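Local coordinates for protein manganese-dependent inorganic pyrophosphatase (Methanocaldococcus jannaschii, PDB 2EB0) that hydrolyses inorganic diphosphate to two phosphates as a manganese-dependent family II pyrophosphatase of the DHH family, at residues Ala16-Leu21 / Ile63-Ser68; Ala84-His89 / Leu100-Pro105. One frame throughout, in Å; residues are numbered along the deposited sequence.

Overall arrangement
Both interactions belong to the parallel sheet of the DHH domain, with their centres about 9 Å apart. Interaction 1 packs helix 12-25 against strand 61-65, and interaction 2 pairs strands 81-87 and 100-103 at the sheet's outer end within the chain. Strands 61-65 and 81-87 are neighbours, and L64 O accepts a probable hydrogen bond from I86 N at 3.0 Å. Beyond the strands, S68 OG and Y101 OH lie 2.9 Å apart, probably hydrogen-bonded. The two contacts also share one manganese ion, which is bound by D66 of 63-68 and H88 of 84-89 and completed by D13 and D147. D66 alone reaches the second manganese too.

Interaction 1: Ala16-Leu21 / Ile63-Ser68; sequences ASAIVL and ILVDHS. With MN (manganese (II) ion), chain F; MN (manganese (II) ion), chain E.
The carboxylate oxygen OD2 of D66 is gripped twice, by the chain E manganese ion 2.3 Å from D66 OD2 and by a hydrogen bond with T109, just as OD1 is held by the chain F manganese and by S14. D66 OD1 lies 2.2 Å from the chain F manganese, so the carboxylate spans the metal pair and its rotation is fixed from both ends. H7 and D11 complete the ligands of the chain F ion. Just beyond D66 the chain turns, and H67 reaches back to the strand end: H67 ND1 donates to V65 O at 3.0 Å along a nearly straight line (166°), with the oxygen in the imidazole plane but the nitrogen well above the carbonyl plane.

Away from the metal ions the helix meets the strand through apolar groups. V65 straddles the helix surface with its two methyls. The V65 and L21 side chains slide past each other in opposite directions, V65 CG1 3.5 Å from L21 CD2, whereas V65 CG2 lies against the backbone of A18, 4.0 Å from A18 N. L21 extends to the sheet because its CG stands anti to the backbone N (chi1 -171°), and its side chain crosses that of I63 at about a right angle, with L21 CD2 4.1 Å from I63 CG2. S17 offers V65 its CB, while S17 OG is hydrogen-bonded to D13, a ligand of the chain E ion, and so probably helps to position it. A helix crossing one face of a parallel sheet, with metal ligands just past the strand ends, is the arrangement of the DHH-family dinuclear manganese site.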
loop_
_atom_site.group_PDB
_atom_site.type_symbol
_atom_site.label_atom_id
_atom_site.label_comp_id
_atom_site.label_asym_id
_atom_site.label_seq_id
_atom_site.Cartn_x
_atom_site.Cartn_y
_atom_site.Cartn_z
ATOM N N ALA B 16 5.770 11.715 17.022
ATOM C CA ALA B 16 4.515 11.496 17.733
ATOM C C ALA B 16 3.847 10.184 17.321
ATOM O O ALA B 16 3.425 9.403 18.170
ATOM C CB ALA B 16 3.564 12.664 17.479
ATOM N N SER B 17 3.747 9.938 16.018
ATOM C CA SER B 17 3.128 8.706 15.541
ATOM C C SER B 17 3.871 7.456 16.000
ATOM O O SER B 17 3.260 6.416 16.225
ATOM C CB SER B 17 3.028 8.715 14.017
ATOM O OG SER B 17 2.105 9.699 13.581
ATOM N N ALA B 18 5.188 7.551 16.129
ATOM C CA ALA B 18 5.986 6.413 16.576
ATOM C C ALA B 18 5.708 6.136 18.047
ATOM O O ALA B 18 5.513 4.991 18.453
ATOM C CB ALA B 18 7.475 6.699 16.377
ATOM N N ILE B 19 5.701 7.201 18.838
ATOM C CA ILE B 19 5.465 7.099 20.271
ATOM C C ILE B 19 4.060 6.582 20.583
ATOM O O ILE B 19 3.896 5.616 21.325
ATOM C CB ILE B 19 5.684 8.487 20.958
ATOM C CG1 ILE B 19 7.178 8.779 21.056
ATOM C CG2 ILE B 19 5.044 8.517 22.334
ATOM C CD1 ILE B 19 7.491 10.176 21.508
ATOM N N VAL B 20 3.054 7.222 20.000
ATOM C CA VAL B 20 1.668 6.854 20.244
ATOM C C VAL B 20 1.328 5.444 19.753
ATOM O O VAL B 20 0.691 4.678 20.471
ATOM C CB VAL B 20 0.721 7.905 19.618
ATOM C CG1 VAL B 20 -0.736 7.577 19.931
ATOM C CG2 VAL B 20 1.082 9.290 20.167
ATOM N N LEU B 21 1.773 5.081 18.555
ATOM C CA LEU B 21 1.473 3.747 18.055
ATOM C C LEU B 21 2.194 2.701 18.902
ATOM O O LEU B 21 1.635 1.649 19.207
ATOM C CB LEU B 21 1.865 3.610 16.581
ATOM C CG LEU B 21 1.399 2.323 15.885
ATOM C CD1 LEU B 21 -0.103 2.151 16.070
ATOM C CD2 LEU B 21 1.746 2.381 14.396
ATOM N N ILE B 63 7.943 -1.733 12.417
ATOM C CA ILE B 63 6.645 -1.180 12.082
ATOM C C ILE B 63 6.976 0.255 11.683
ATOM O O ILE B 63 7.381 1.072 12.524
ATOM C CB ILE B 63 5.682 -1.153 13.278
ATOM C CG1 ILE B 63 5.178 -2.567 13.575
ATOM C CG2 ILE B 63 4.515 -0.237 12.968
ATOM C CD1 ILE B 63 4.216 -2.652 14.732
ATOM N N LEU B 64 6.824 0.548 10.398
ATOM C CA LEU B 64 7.124 1.874 9.885
ATOM C C LEU B 64 5.910 2.784 9.925
ATOM O O LEU B 64 4.800 2.359 9.625
ATOM C CB LEU B 64 7.622 1.775 8.448
ATOM C CG LEU B 64 8.845 0.884 8.221
ATOM C CD1 LEU B 64 9.153 0.826 6.727
ATOM C CD2 LEU B 64 10.038 1.437 9.000
ATOM N N VAL B 65 6.136 4.030 10.326
ATOM C CA VAL B 65 5.084 5.034 10.353
ATOM C C VAL B 65 5.578 6.253 9.605
ATOM O O VAL B 65 6.765 6.567 9.626
ATOM C CB VAL B 65 4.704 5.506 11.783
ATOM C CG1 VAL B 65 3.926 4.424 12.504
ATOM C CG2 VAL B 65 5.963 5.894 12.562
ATOM N N ASP B 66 4.662 6.904 8.900
ATOM C CA ASP B 66 4.970 8.136 8.207
ATOM C C ASP B 66 5.907 8.063 7.019
ATOM O O ASP B 66 6.468 9.081 6.626
ATOM C CB ASP B 66 5.540 9.138 9.201
ATOM C CG ASP B 66 5.280 10.557 8.791
ATOM O OD1 ASP B 66 6.051 11.439 9.211
ATOM O OD2 ASP B 66 4.290 10.788 8.063
ATOM N N HIS B 67 6.110 6.873 6.467
ATOM C CA HIS B 67 6.963 6.745 5.300
ATOM C C HIS B 67 6.879 5.353 4.691
ATOM O O HIS B 67 6.584 4.368 5.373
ATOM C CB HIS B 67 8.421 7.126 5.622
ATOM C CG HIS B 67 9.184 6.090 6.393
ATOM N ND1 HIS B 67 8.903 5.774 7.704
ATOM C CD2 HIS B 67 10.256 5.334 6.044
ATOM C CE1 HIS B 67 9.768 4.868 8.132
ATOM N NE2 HIS B 67 10.600 4.585 7.145
ATOM N N SER B 68 7.118 5.300 3.389
ATOM C CA SER B 68 7.065 4.062 2.634
ATOM C C SER B 68 8.120 4.162 1.540
ATOM O O SER B 68 7.882 3.786 0.395
ATOM C CB SER B 68 5.676 3.902 2.014
ATOM O OG SER B 68 5.585 2.708 1.259
HETATM MN MN MN F . 6.957 13.061 8.119
HETATM MN MN MN E . 3.569 12.963 8.119
#

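Interaction 2: Ala84-His89 / Leu100-Pro105; sequences AIIDHH and LYYAKP. With MN (manganese (II) ion), chain E.
I85 lies over one face of the Y101 ring, its CB 4.0 Å from the ring centroid and 14° off the normal, a CH-pi contact. I85 CD1 touches Y101 CE2 at 3.7 Å, and I85 CG2 lies against Y101 CZ. The tyrosine folds over its neighbour because CG is anti to the backbone N (chi1 -164°). Its hydroxyl, hydrogen-bonded to S68, donates to a water 2.6 Å from Y101 OH that donates to D87 OD1 and H89 O. With an alanine in place of Y101, I85 would probably lose its cover and the water its phenolic donor. On the sheet face that carries I86 and Y102, I86 CD1 meets Y102 CB at 3.6 Å, at the edge of the Y102 ring.

The strands run parallel in register, bonded from Y102 N to I85 O (2.8 Å, 175°) and from both I85 N and D87 N to carbonyls of 100-103, as in an open alpha/beta sheet. Y101 to A103 form an antiparallel ladder with the second subunit, continuing the sheet across the dimer interface.

D87, H88 and H89 are the DHH motif that names the family. D87 OD2 accepts from H89 ND1 at 2.6 Å, on its syn side, and from H88 N above the carboxylate plane. H88 ND1 is hydrogen-bonded to V106 O, which probably steadies the ring whose NE2 binds the chain E manganese at 2.3 Å.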
loop_
_atom_site.group_PDB
_atom_site.type_symbol
_atom_site.label_atom_id
_atom_site.label_comp_id
_atom_site.label_asym_id
_atom_site.label_seq_id
_atom_site.Cartn_x
_atom_site.Cartn_y
_atom_site.Cartn_z
ATOM N N ALA B 84 4.516 -3.993 9.741
ATOM C CA ALA B 84 3.438 -3.156 9.219
ATOM C C ALA B 84 3.895 -1.787 8.749
ATOM O O ALA B 84 5.025 -1.370 8.997
ATOM C CB ALA B 84 2.344 -2.978 10.297
ATOM N N ILE B 85 2.994 -1.100 8.059
ATOM C CA ILE B 85 3.244 0.250 7.588
ATOM C C ILE B 85 1.956 1.045 7.775
ATOM O O ILE B 85 0.903 0.658 7.263
ATOM C CB ILE B 85 3.649 0.286 6.097
ATOM C CG1 ILE B 85 5.003 -0.410 5.903
ATOM C CG2 ILE B 85 3.735 1.726 5.627
ATOM C CD1 ILE B 85 5.514 -0.391 4.473
ATOM N N ILE B 86 2.053 2.134 8.536
ATOM C CA ILE B 86 0.937 3.032 8.811
ATOM C C ILE B 86 1.435 4.380 8.309
ATOM O O ILE B 86 2.330 4.990 8.905
ATOM C CB ILE B 86 0.641 3.087 10.312
ATOM C CG1 ILE B 86 0.390 1.666 10.829
ATOM C CG2 ILE B 86 -0.569 3.977 10.575
ATOM C CD1 ILE B 86 -0.810 0.982 10.195
ATOM N N ASP B 87 0.837 4.857 7.223
ATOM C CA ASP B 87 1.325 6.072 6.590
ATOM C C ASP B 87 0.253 6.932 5.915
ATOM O O ASP B 87 -0.948 6.666 6.019
ATOM C CB ASP B 87 2.353 5.622 5.549
ATOM C CG ASP B 87 3.225 6.735 5.053
ATOM O OD1 ASP B 87 3.908 6.493 4.040
ATOM O OD2 ASP B 87 3.243 7.831 5.660
ATOM N N HIS B 88 0.704 7.987 5.245
ATOM C CA HIS B 88 -0.189 8.853 4.498
ATOM C C HIS B 88 0.551 9.410 3.278
ATOM O O HIS B 88 0.200 10.452 2.731
ATOM C CB HIS B 88 -0.760 9.980 5.376
ATOM C CG HIS B 88 0.246 10.998 5.810
ATOM N ND1 HIS B 88 0.064 12.350 5.606
ATOM C CD2 HIS B 88 1.403 10.875 6.501
ATOM C CE1 HIS B 88 1.062 13.016 6.156
ATOM N NE2 HIS B 88 1.887 12.143 6.708
ATOM N N HIS B 89 1.586 8.697 2.859
ATOM C CA HIS B 89 2.345 9.087 1.678
ATOM C C HIS B 89 2.015 8.066 0.603
ATOM O O HIS B 89 1.271 7.117 0.852
ATOM C CB HIS B 89 3.850 9.063 1.948
ATOM C CG HIS B 89 4.296 10.054 2.973
ATOM N ND1 HIS B 89 4.181 9.826 4.327
ATOM C CD2 HIS B 89 4.828 11.293 2.842
ATOM C CE1 HIS B 89 4.624 10.883 4.989
ATOM N NE2 HIS B 89 5.021 11.788 4.110
ATOM N N LEU B 100 0.660 -5.954 7.103
ATOM C CA LEU B 100 -0.425 -5.063 7.488
ATOM C C LEU B 100 0.017 -3.727 6.893
ATOM O O LEU B 100 1.101 -3.216 7.206
ATOM C CB LEU B 100 -0.536 -4.928 9.000
ATOM C CG LEU B 100 -1.374 -3.722 9.451
ATOM C CD1 LEU B 100 -2.835 -3.907 9.083
ATOM C CD2 LEU B 100 -1.234 -3.554 10.939
ATOM N N TYR B 101 -0.801 -3.175 6.011
ATOM C CA TYR B 101 -0.461 -1.908 5.389
ATOM C C TYR B 101 -1.685 -1.022 5.464
ATOM O O TYR B 101 -2.739 -1.381 4.952
ATOM C CB TYR B 101 -0.064 -2.129 3.932
ATOM C CG TYR B 101 0.663 -0.966 3.319
ATOM C CD1 TYR B 101 0.093 0.309 3.297
ATOM C CD2 TYR B 101 1.933 -1.127 2.779
ATOM C CE1 TYR B 101 0.773 1.395 2.752
ATOM C CE2 TYR B 101 2.621 -0.049 2.232
ATOM C CZ TYR B 101 2.034 1.208 2.224
ATOM O OH TYR B 101 2.711 2.270 1.680
ATOM N N TYR B 102 -1.551 0.130 6.110
ATOM C CA TYR B 102 -2.680 1.039 6.231
ATOM C C TYR B 102 -2.267 2.488 6.005
ATOM O O TYR B 102 -1.562 3.086 6.831
ATOM C CB TYR B 102 -3.336 0.885 7.609
ATOM C CG TYR B 102 -4.603 1.696 7.777
ATOM C CD1 TYR B 102 -5.570 1.736 6.767
ATOM C CD2 TYR B 102 -4.842 2.421 8.944
ATOM C CE1 TYR B 102 -6.734 2.480 6.917
ATOM C CE2 TYR B 102 -6.009 3.166 9.104
ATOM C CZ TYR B 102 -6.948 3.193 8.089
ATOM O OH TYR B 102 -8.094 3.940 8.234
ATOM N N ALA B 103 -2.693 3.038 4.870
ATOM C CA ALA B 103 -2.392 4.426 4.533
ATOM C C ALA B 103 -3.623 5.165 3.986
ATOM O O ALA B 103 -4.355 4.644 3.151
ATOM C CB ALA B 103 -1.233 4.488 3.521
ATOM N N LYS B 104 -3.860 6.372 4.487
ATOM C CA LYS B 104 -4.982 7.187 4.032
ATOM C C LYS B 104 -4.400 8.499 3.551
ATOM O O LYS B 104 -3.495 9.045 4.176
ATOM C CB LYS B 104 -5.975 7.467 5.170
ATOM C CG LYS B 104 -6.692 6.236 5.694
ATOM C CD LYS B 104 -7.604 6.545 6.886
ATOM C CE LYS B 104 -9.045 6.878 6.475
ATOM N NZ LYS B 104 -9.220 8.231 5.889
ATOM N N PRO B 105 -4.899 9.021 2.424
ATOM C CA PRO B 105 -4.333 10.292 1.964
ATOM C C PRO B 105 -4.850 11.502 2.763
ATOM O O PRO B 105 -5.561 12.347 2.228
ATOM C CB PRO B 105 -4.723 10.329 0.486
ATOM C CG PRO B 105 -6.054 9.610 0.465
ATOM C CD PRO B 105 -5.841 8.448 1.439
HETATM MN MN MN E . 3.569 12.963 8.119
HETATM O O HOH W 1 2.052 4.713 2.264
#